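Local coordinates for protein GCN5-related N-acetyltransferase (Kribbella flavida, PDB 4MY0) that probably transfers the acetyl group of acetyl-CoA to amino groups of substrates, possibly aminoglycosides, as a member of the GCN5-related N-acetyltransferase family, at residues D20-R25 with D39-A44; Q72-G77 with L187-E192; A300-D305 with D374-T379. All blocks are in the same frame, centred on the assembly; numbering follows the deposited sequence.

Contact 1: D20-R25 with D39-A44; sequences DVLRVR and DWVRDA
A single water molecule joins Arg25 and Trp40, accepting a hydrogen bond from Arg25 NE at 3.2 Å and a weak one from Trp40 NE1 at 3.3 Å. The water lies in the plane of the indole, at its edge, where the ring N-H can reach it. Arg25 comes alongside this same corner: its CD stands 3.9 Å from Trp40 NE1, while its guanidinium plane is steeply inclined to the ring, 74° away, and does not stack on it. The rest of the contact is apolar and centres on the indole. Leu22 CD2 sits over one face in a CH-pi contact, 3.6 Å from the centroid of the six-membered ring. On the reverse face lies Ala44 CB, one helical turn further along the same helix as Trp40, so the ring is sandwiched between two aliphatic groups, each offset toward its rim. Val21 meets the far end of the indole, its CG1 3.8 Å from Trp40 CH2. The tryptophan bridges a wide separation, since the axes of the helical segments 20-25 and 39-44 come no closer than 12.0 Å; with CG anti to the amide nitrogen (chi1 -173°), the ring reaches across to the other helix. Replacing Trp40 by an alanine would probably leave Leu22 CD2 without the face it rests on and deprive the water of one of its two donors. These segments, on helices 18-26 and 34-49, run at 122° to each other on one flank of the N-terminal acetyltransferase domain. Phe53 of strand 53-58 packs on Val21, Trp40 and Ala44, Val62 and Ala65 of strand 61-75 support Val21, and Leu32 in the connecting loop touches both Arg25 and Trp40.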
loop_
_atom_site.group_PDB
_atom_site.type_symbol
_atom_site.label_atom_id
_atom_site.label_comp_id
_atom_site.label_asym_id
_atom_site.label_seq_id
_atom_site.Cartn_x
_atom_site.Cartn_y
_atom_site.Cartn_z
ATOM N N ASP C 20 23.709 0.111 -31.872
ATOM C CA ASP C 20 23.559 -1.327 -31.634
ATOM C C ASP C 20 23.701 -1.689 -30.151
ATOM O O ASP C 20 22.942 -2.523 -29.632
ATOM C CB ASP C 20 24.553 -2.121 -32.484
ATOM C CG ASP C 20 24.322 -1.929 -33.975
ATOM O OD1 ASP C 20 23.465 -2.649 -34.533
ATOM O OD2 ASP C 20 24.989 -1.057 -34.584
ATOM N N VAL C 21 24.665 -1.076 -29.465
ATOM C CA VAL C 21 24.799 -1.310 -28.026
ATOM C C VAL C 21 23.516 -0.877 -27.319
ATOM O O VAL C 21 23.035 -1.568 -26.423
ATOM C CB VAL C 21 26.008 -0.573 -27.437
ATOM C CG1 VAL C 21 26.001 -0.679 -25.911
ATOM C CG2 VAL C 21 27.308 -1.149 -28.016
ATOM N N LEU C 22 22.952 0.256 -27.744
ATOM C CA LEU C 22 21.684 0.729 -27.183
ATOM C C LEU C 22 20.531 -0.265 -27.350
ATOM O O LEU C 22 19.689 -0.374 -26.454
ATOM C CB LEU C 22 21.289 2.087 -27.764
ATOM C CG LEU C 22 22.048 3.264 -27.162
ATOM C CD1 LEU C 22 21.687 4.545 -27.885
ATOM C CD2 LEU C 22 21.746 3.380 -25.679
ATOM N N ARG C 23 20.485 -0.975 -28.484
ATOM C CA ARG C 23 19.481 -2.028 -28.669
ATOM C C ARG C 23 19.655 -3.115 -27.623
ATOM O O ARG C 23 18.688 -3.541 -26.994
ATOM C CB ARG C 23 19.564 -2.667 -30.060
ATOM C CG ARG C 23 18.429 -3.692 -30.320
ATOM C CD ARG C 23 18.867 -4.901 -31.159
ATOM N NE ARG C 23 19.544 -4.484 -32.385
ATOM C CZ ARG C 23 20.839 -4.669 -32.628
ATOM N NH1 ARG C 23 21.605 -5.296 -31.746
ATOM N NH2 ARG C 23 21.366 -4.242 -33.768
ATOM N N VAL C 24 20.891 -3.575 -27.442
ATOM C CA VAL C 24 21.152 -4.625 -26.466
ATOM C C VAL C 24 20.834 -4.128 -25.050
ATOM O O VAL C 24 20.303 -4.864 -24.218
ATOM C CB VAL C 24 22.610 -5.114 -26.538
ATOM C CG1 VAL C 24 22.838 -6.260 -25.543
ATOM C CG2 VAL C 24 22.944 -5.561 -27.940
ATOM N N ARG C 25 21.153 -2.872 -24.782
ATOM C CA ARG C 25 20.873 -2.303 -23.476
ATOM C C ARG C 25 19.365 -2.227 -23.225
ATOM O O ARG C 25 18.906 -2.569 -22.142
ATOM C CB ARG C 25 21.489 -0.906 -23.343
ATOM C CG ARG C 25 21.320 -0.320 -21.954
ATOM C CD ARG C 25 21.529 1.203 -21.915
ATOM N NE ARG C 25 21.268 1.693 -20.565
ATOM C CZ ARG C 25 20.044 1.849 -20.060
ATOM N NH1 ARG C 25 19.897 2.277 -18.814
ATOM N NH2 ARG C 25 18.969 1.565 -20.794
ATOM N N ASP C 39 22.321 11.996 -23.559
ATOM C CA ASP C 39 23.355 12.047 -22.533
ATOM C C ASP C 39 24.164 10.753 -22.458
ATOM O O ASP C 39 25.285 10.742 -21.941
ATOM C CB ASP C 39 22.741 12.356 -21.161
ATOM C CG ASP C 39 22.335 13.816 -21.011
ATOM O OD1 ASP C 39 21.178 14.158 -21.348
ATOM O OD2 ASP C 39 23.176 14.619 -20.550
ATOM N N TRP C 40 23.598 9.660 -22.965
ATOM C CA TRP C 40 24.266 8.362 -22.898
ATOM C C TRP C 40 25.291 8.237 -24.025
ATOM O O TRP C 40 26.416 7.786 -23.803
ATOM C CB TRP C 40 23.241 7.222 -22.963
ATOM C CG TRP C 40 23.814 5.850 -22.746
ATOM C CD1 TRP C 40 23.801 5.116 -21.583
ATOM C CD2 TRP C 40 24.457 5.027 -23.731
ATOM N NE1 TRP C 40 24.404 3.888 -21.792
ATOM C CE2 TRP C 40 24.821 3.816 -23.101
ATOM C CE3 TRP C 40 24.757 5.196 -25.089
ATOM C CZ2 TRP C 40 25.470 2.783 -23.785
ATOM C CZ3 TRP C 40 25.406 4.180 -25.762
ATOM C CH2 TRP C 40 25.759 2.990 -25.112
ATOM N N VAL C 41 24.888 8.645 -25.227
ATOM C CA VAL C 41 25.769 8.647 -26.390
ATOM C C VAL C 41 26.999 9.520 -26.159
ATOM O O VAL C 41 28.132 9.091 -26.404
ATOM C CB VAL C 41 25.032 9.132 -27.642
ATOM C CG1 VAL C 41 25.986 9.210 -28.827
ATOM C CG2 VAL C 41 23.877 8.204 -27.951
ATOM N N ARG C 42 26.771 10.741 -25.685
ATOM C CA ARG C 42 27.864 11.664 -25.397
ATOM C C ARG C 42 28.823 11.067 -24.367
ATOM O O ARG C 42 30.044 11.142 -24.522
ATOM C CB ARG C 42 27.316 13.010 -24.916
ATOM C CG ARG C 42 28.394 14.042 -24.596
ATOM C CD ARG C 42 27.796 15.354 -24.089
ATOM N NE ARG C 42 27.131 15.205 -22.794
ATOM C CZ ARG C 42 25.823 15.360 -22.599
ATOM N NH1 ARG C 42 25.029 15.674 -23.617
ATOM N NH2 ARG C 42 25.310 15.203 -21.384
ATOM N N ASP C 43 28.272 10.451 -23.327
ATOM C CA ASP C 43 29.095 9.780 -22.327
ATOM C C ASP C 43 29.833 8.571 -22.914
ATOM O O ASP C 43 30.999 8.326 -22.597
ATOM C CB ASP C 43 28.250 9.348 -21.123
ATOM C CG ASP C 43 28.177 10.419 -20.043
ATOM O OD1 ASP C 43 29.069 10.430 -19.161
ATOM O OD2 ASP C 43 27.234 11.246 -20.076
ATOM N N ALA C 44 29.154 7.825 -23.781
ATOM C CA ALA C 44 29.727 6.600 -24.351
ATOM C C ALA C 44 30.960 6.887 -25.230
ATOM O O ALA C 44 31.924 6.124 -25.227
ATOM C CB ALA C 44 28.662 5.837 -25.140
HETATM O O HOH W 1 24.340 1.230 -19.783
#

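Contact 2: Q72-G77 with L187-E192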
loop_
_atom_site.group_PDB
_atom_site.type_symbol
_atom_site.label_atom_id
_atom_site.label_comp_id
_atom_site.label_asym_id
_atom_site.label_seq_id
_atom_site.Cartn_x
_atom_site.Cartn_y
_atom_site.Cartn_z
ATOM N N GLN C 72 39.523 6.100 -9.319
ATOM C CA GLN C 72 40.446 5.692 -8.270
ATOM C C GLN C 72 39.550 5.288 -7.111
ATOM O O GLN C 72 38.369 5.666 -7.076
ATOM C CB GLN C 72 41.401 6.822 -7.865
ATOM C CG GLN C 72 42.163 7.432 -9.038
ATOM C CD GLN C 72 43.461 8.077 -8.617
ATOM O OE1 GLN C 72 44.389 7.394 -8.185
ATOM N NE2 GLN C 72 43.542 9.396 -8.745
ATOM N N GLN C 73 40.079 4.504 -6.175
ATOM C CA GLN C 73 39.276 4.093 -5.025
ATOM C C GLN C 73 40.112 4.213 -3.764
ATOM O O GLN C 73 41.284 3.822 -3.733
ATOM C CB GLN C 73 38.725 2.673 -5.188
ATOM C CG GLN C 73 37.582 2.355 -4.214
ATOM C CD GLN C 73 37.085 0.932 -4.341
ATOM O OE1 GLN C 73 37.834 0.037 -4.727
ATOM N NE2 GLN C 73 35.813 0.715 -4.019
ATOM N N TRP C 74 39.518 4.790 -2.729
ATOM C CA TRP C 74 40.238 4.969 -1.475
ATOM C C TRP C 74 40.392 3.619 -0.790
ATOM O O TRP C 74 39.431 2.851 -0.708
ATOM C CB TRP C 74 39.467 5.921 -0.564
ATOM C CG TRP C 74 39.567 7.371 -0.974
ATOM C CD1 TRP C 74 38.682 8.081 -1.741
ATOM C CD2 TRP C 74 40.614 8.284 -0.620
ATOM N NE1 TRP C 74 39.118 9.379 -1.881
ATOM C CE2 TRP C 74 40.301 9.531 -1.201
ATOM C CE3 TRP C 74 41.787 8.164 0.132
ATOM C CZ2 TRP C 74 41.123 10.651 -1.059
ATOM C CZ3 TRP C 74 42.598 9.279 0.285
ATOM C CH2 TRP C 74 42.264 10.507 -0.309
ATOM N N TRP C 75 41.601 3.322 -0.320
ATOM C CA TRP C 75 41.807 2.156 0.534
ATOM C C TRP C 75 42.789 2.495 1.641
ATOM O O TRP C 75 43.968 2.809 1.375
ATOM C CB TRP C 75 42.267 0.941 -0.280
ATOM C CG TRP C 75 41.134 0.321 -1.061
ATOM C CD1 TRP C 75 40.905 0.436 -2.407
ATOM C CD2 TRP C 75 40.065 -0.482 -0.538
ATOM N NE1 TRP C 75 39.770 -0.263 -2.752
ATOM C CE2 TRP C 75 39.231 -0.830 -1.622
ATOM C CE3 TRP C 75 39.736 -0.945 0.738
ATOM C CZ2 TRP C 75 38.086 -1.622 -1.467
ATOM C CZ3 TRP C 75 38.586 -1.727 0.894
ATOM C CH2 TRP C 75 37.782 -2.058 -0.201
ATOM N N GLY C 76 42.291 2.458 2.879
ATOM C CA GLY C 76 43.071 2.871 4.037
ATOM C C GLY C 76 43.643 4.262 3.884
ATOM O O GLY C 76 44.789 4.518 4.257
ATOM N N GLY C 77 42.860 5.178 3.319
ATOM C CA GLY C 77 43.311 6.556 3.208
ATOM C C GLY C 77 44.322 6.840 2.101
ATOM O O GLY C 77 44.949 7.896 2.094
ATOM N N LEU C 187 35.500 4.456 -0.986
ATOM C CA LEU C 187 34.963 5.609 -1.717
ATOM C C LEU C 187 35.558 5.824 -3.118
ATOM O O LEU C 187 36.759 5.630 -3.331
ATOM C CB LEU C 187 35.131 6.864 -0.863
ATOM C CG LEU C 187 34.243 6.774 0.373
ATOM C CD1 LEU C 187 35.021 6.927 1.660
ATOM C CD2 LEU C 187 33.127 7.798 0.280
ATOM N N LEU C 188 34.712 6.234 -4.066
ATOM C CA LEU C 188 35.168 6.536 -5.422
ATOM C C LEU C 188 35.875 7.891 -5.496
ATOM O O LEU C 188 35.499 8.837 -4.798
ATOM C CB LEU C 188 33.997 6.557 -6.405
ATOM C CG LEU C 188 33.175 5.297 -6.656
ATOM C CD1 LEU C 188 32.127 5.553 -7.724
ATOM C CD2 LEU C 188 34.087 4.185 -7.072
ATOM N N VAL C 189 36.888 7.974 -6.353
ATOM C CA VAL C 189 37.470 9.251 -6.758
ATOM C C VAL C 189 37.074 9.488 -8.216
ATOM O O VAL C 189 37.411 8.684 -9.089
ATOM C CB VAL C 189 39.001 9.222 -6.693
ATOM C CG1 VAL C 189 39.573 10.546 -7.186
ATOM C CG2 VAL C 189 39.474 8.911 -5.290
ATOM N N TRP C 190 36.351 10.571 -8.478
ATOM C CA TRP C 190 35.949 10.908 -9.836
ATOM C C TRP C 190 36.917 11.919 -10.427
ATOM O O TRP C 190 37.517 12.706 -9.696
ATOM C CB TRP C 190 34.546 11.532 -9.841
ATOM C CG TRP C 190 33.433 10.600 -9.477
ATOM C CD1 TRP C 190 32.984 10.297 -8.220
ATOM C CD2 TRP C 190 32.604 9.866 -10.387
ATOM N NE1 TRP C 190 31.934 9.405 -8.299
ATOM C CE2 TRP C 190 31.683 9.131 -9.621
ATOM C CE3 TRP C 190 32.557 9.758 -11.780
ATOM C CZ2 TRP C 190 30.727 8.295 -10.205
ATOM C CZ3 TRP C 190 31.608 8.933 -12.353
ATOM C CH2 TRP C 190 30.713 8.214 -11.575
ATOM N N PRO C 191 37.058 11.922 -11.762
ATOM C CA PRO C 191 37.806 13.003 -12.425
ATOM C C PRO C 191 37.236 14.376 -12.055
ATOM O O PRO C 191 36.025 14.483 -11.831
ATOM C CB PRO C 191 37.559 12.736 -13.910
ATOM C CG PRO C 191 37.215 11.262 -13.991
ATOM C CD PRO C 191 36.486 10.951 -12.716
ATOM N N GLU C 192 38.085 15.400 -11.985
ATOM C CA GLU C 192 37.638 16.762 -11.678
ATOM C C GLU C 192 36.567 17.237 -12.661
ATOM O O GLU C 192 35.632 17.950 -12.278
ATOM C CB GLU C 192 38.818 17.741 -11.688
ATOM C CG GLU C 192 38.417 19.211 -11.550
ATOM C CD GLU C 192 39.608 20.134 -11.346
ATOM O OE1 GLU C 192 39.570 21.282 -11.844
ATOM O OE2 GLU C 192 40.578 19.714 -10.680
#
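The indole of Trp74 turns its five-membered ring toward Leu187 and Val189, and most of the side-chain contact is made along that border. Val189 CG2 approaches at a slant, 3.5 Å from Trp74 NE1, whereas the carbonyl oxygen of Leu187 lies near the ring plane beside CD1. Leu187 CB also touches CD1, at 3.9 Å. This placement follows from a chi1 of -75°, which sets CG of Trp74 anti to its carbonyl carbon. Gln72 and Val189 form a hydrogen-bonded antiparallel pair whose side chains rise on the same face of the sheet, and their CB atoms come within 3.6 Å of each other. Their main chains are linked by Val189 N to Gln72 O at 2.8 Å and by a weak bond from Gln72 N to Val189 O. The next pair, Gln73 with Leu188, is non-hydrogen-bonded and directs its side chains to the other face; beyond it Trp74 N donates to Leu187 O at 2.9 Å. Gln73 CG lies 3.5 Å from the same oxygen, Leu187 O, and the side chain extends to an amide that is held at both ends: OE1 accepts from Trp75 NE1 at 2.8 Å, with the donor well above the carbonyl plane, and NE2 donates to Gly186 O. These two bonds fix the rotation of the amide. The short strand 188-189 thus adds to the end of strand 61-75, on the edge away from Val80, with which Gln73 pairs in strand 78-90. His179 of helix 168-182 makes a T-shaped contact with Trp74, while Gln73 and Trp75 rest on Trp280 and Leu282 of strand 274-284, so that elements of both acetyltransferase family regions converge here.

Contact 3: A300-D305 with D374-T379; sequences AAAEVD and DRLLDT
Apolar contacts between Ala302, Val304, Leu376 and Leu377 carry this strand-to-helix interface. Alternation along the strand turns Ala302 and Val304 toward the helix, and Leu376 answers both with its CB, 3.9 Å from Ala302 CB and 3.8 Å from Val304 CG2. Val304 divides its methyls between two leucines: with CG1 anti to the amide nitrogen (chi1 176°), that branch lies 4.1 Å from Leu377 CG, while CG2 is left to Leu376. At the start of the segment Ala300 CB approaches the main-chain oxygen of Thr379 at 4.1 Å, and the side chain of Leu376 stretches back until its CD1 stands 4.2 Å from Ala301 O. The small alanines probably help the helix to come near, the axes of the two segments passing 8.2 Å apart at 120°. Strand and helix meet here without a hydrogen bond between them; within the helix, Thr379 OG1 donates to Leu376 O at 3.2 Å, tilted 33° from the carbonyl plane, which occupies the hydroxyl on its own helix. Charged side chains take partners elsewhere: Asp305 pairs with Arg319 and Arg336, Asp374 with Arg361, and Asp378 with Arg183 of a neighbouring subunit, so this part of the helix also borders another chain. A terminal helix laid obliquely over one face of a mixed sheet through small and branched aliphatic residues is consistent with the alpha/beta fold of the sterol carrier protein family, to which this C-terminal region belongs.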
loop_
_atom_site.group_PDB
_atom_site.type_symbol
_atom_site.label_atom_id
_atom_site.label_comp_id
_atom_site.label_asym_id
_atom_site.label_seq_id
_atom_site.Cartn_x
_atom_site.Cartn_y
_atom_site.Cartn_z
ATOM N N ALA C 300 49.958 -1.139 12.819
ATOM C CA ALA C 300 49.866 -2.533 12.390
ATOM C C ALA C 300 51.185 -3.044 11.819
ATOM O O ALA C 300 51.848 -2.365 11.035
ATOM C CB ALA C 300 48.744 -2.716 11.374
ATOM N N ALA C 301 51.564 -4.248 12.231
ATOM C CA ALA C 301 52.741 -4.914 11.691
ATOM C C ALA C 301 52.404 -6.374 11.388
ATOM O O ALA C 301 51.712 -7.034 12.172
ATOM C CB ALA C 301 53.890 -4.826 12.666
ATOM N N ALA C 302 52.883 -6.874 10.251
ATOM C CA ALA C 302 52.576 -8.240 9.843
ATOM C C ALA C 302 53.579 -8.780 8.841
ATOM O O ALA C 302 53.901 -8.118 7.855
ATOM C CB ALA C 302 51.175 -8.314 9.264
ATOM N N GLU C 303 54.064 -9.988 9.104
ATOM C CA GLU C 303 54.872 -10.738 8.150
ATOM C C GLU C 303 54.193 -12.090 7.999
ATOM O O GLU C 303 54.226 -12.904 8.921
ATOM C CB GLU C 303 56.290 -10.941 8.676
ATOM C CG GLU C 303 57.004 -9.659 9.094
ATOM C CD GLU C 303 57.467 -8.816 7.916
ATOM O OE1 GLU C 303 57.874 -7.656 8.139
ATOM O OE2 GLU C 303 57.434 -9.310 6.770
ATOM N N VAL C 304 53.572 -12.326 6.847
ATOM C CA VAL C 304 52.718 -13.491 6.652
ATOM C C VAL C 304 52.795 -13.945 5.208
ATOM O O VAL C 304 52.747 -13.116 4.297
ATOM C CB VAL C 304 51.226 -13.141 6.920
ATOM C CG1 VAL C 304 50.337 -14.325 6.611
ATOM C CG2 VAL C 304 51.016 -12.697 8.353
ATOM N N ASP C 305 52.888 -15.252 4.988
ATOM C CA ASP C 305 52.797 -15.778 3.624
ATOM C C ASP C 305 51.344 -15.992 3.175
ATOM O O ASP C 305 50.468 -16.307 3.985
ATOM C CB ASP C 305 53.608 -17.074 3.484
ATOM C CG ASP C 305 55.097 -16.817 3.210
ATOM O OD1 ASP C 305 55.568 -15.673 3.420
ATOM O OD2 ASP C 305 55.801 -17.766 2.788
ATOM N N ASP C 374 46.064 -15.453 10.901
ATOM C CA ASP C 374 44.738 -14.827 10.867
ATOM C C ASP C 374 44.689 -13.510 11.633
ATOM O O ASP C 374 44.135 -12.520 11.156
ATOM C CB ASP C 374 43.680 -15.777 11.441
ATOM C CG ASP C 374 43.273 -16.867 10.466
ATOM O OD1 ASP C 374 42.172 -17.438 10.643
ATOM O OD2 ASP C 374 44.044 -17.152 9.522
ATOM N N ARG C 375 45.276 -13.505 12.823
ATOM C CA ARG C 375 45.278 -12.312 13.662
ATOM C C ARG C 375 46.099 -11.177 13.050
ATOM O O ARG C 375 45.665 -10.024 13.058
ATOM C CB ARG C 375 45.771 -12.646 15.072
ATOM C CG ARG C 375 44.713 -13.302 15.939
ATOM C CD ARG C 375 45.163 -13.431 17.387
ATOM N NE ARG C 375 46.130 -14.508 17.563
ATOM C CZ ARG C 375 45.799 -15.782 17.753
ATOM N NH1 ARG C 375 46.746 -16.700 17.907
ATOM N NH2 ARG C 375 44.522 -16.141 17.786
ATOM N N LEU C 376 47.278 -11.506 12.524
ATOM C CA LEU C 376 48.110 -10.518 11.832
ATOM C C LEU C 376 47.376 -9.906 10.629
ATOM O O LEU C 376 47.264 -8.682 10.506
ATOM C CB LEU C 376 49.440 -11.138 11.380
ATOM C CG LEU C 376 50.621 -11.265 12.353
ATOM C CD1 LEU C 376 50.341 -10.633 13.718
ATOM C CD2 LEU C 376 51.046 -12.716 12.504
ATOM N N LEU C 377 46.872 -10.759 9.746
ATOM C CA LEU C 377 46.131 -10.288 8.583
ATOM C C LEU C 377 44.913 -9.450 8.963
ATOM O O LEU C 377 44.621 -8.437 8.319
ATOM C CB LEU C 377 45.699 -11.468 7.718
ATOM C CG LEU C 377 46.827 -12.187 6.989
ATOM C CD1 LEU C 377 46.304 -13.467 6.353
ATOM C CD2 LEU C 377 47.422 -11.272 5.941
ATOM N N ASP C 378 44.199 -9.875 10.002
ATOM C CA ASP C 378 42.991 -9.167 10.424
ATOM C C ASP C 378 43.284 -7.701 10.774
ATOM O O ASP C 378 42.617 -6.789 10.277
ATOM C CB ASP C 378 42.315 -9.892 11.600
ATOM C CG ASP C 378 41.188 -10.839 11.153
ATOM O OD1 ASP C 378 40.973 -11.017 9.933
ATOM O OD2 ASP C 378 40.514 -11.418 12.033
ATOM N N THR C 379 44.295 -7.469 11.607
ATOM C CA THR C 379 44.633 -6.097 12.004
ATOM C C THR C 379 45.281 -5.266 10.883
ATOM O O THR C 379 44.975 -4.084 10.729
ATOM C CB THR C 379 45.501 -6.063 13.280
ATOM O OG1 THR C 379 46.675 -6.858 13.086
ATOM C CG2 THR C 379 44.713 -6.617 14.453
#

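How the contacts relate
From the N terminus, contact 1 closes first, bringing two successive helices together across 13 intervening residues. Contact 2 follows and spans 109 residues, joining strand 61-75 to the short strand 188-189, in the second acetyltransferase family region. Contact 3 then closes 68 residues within the sterol carrier protein region. The three loops are in series, none nesting in or crossing another. Contacts 1 and 2 share no touching atoms, their nearest being about 7 Å apart, but strand 61-75 links them. Contact 3 lies on the opposite side of the chain's centre from contact 1, the two centres being 46 Å apart, with contact 2 nearest the middle of the chain.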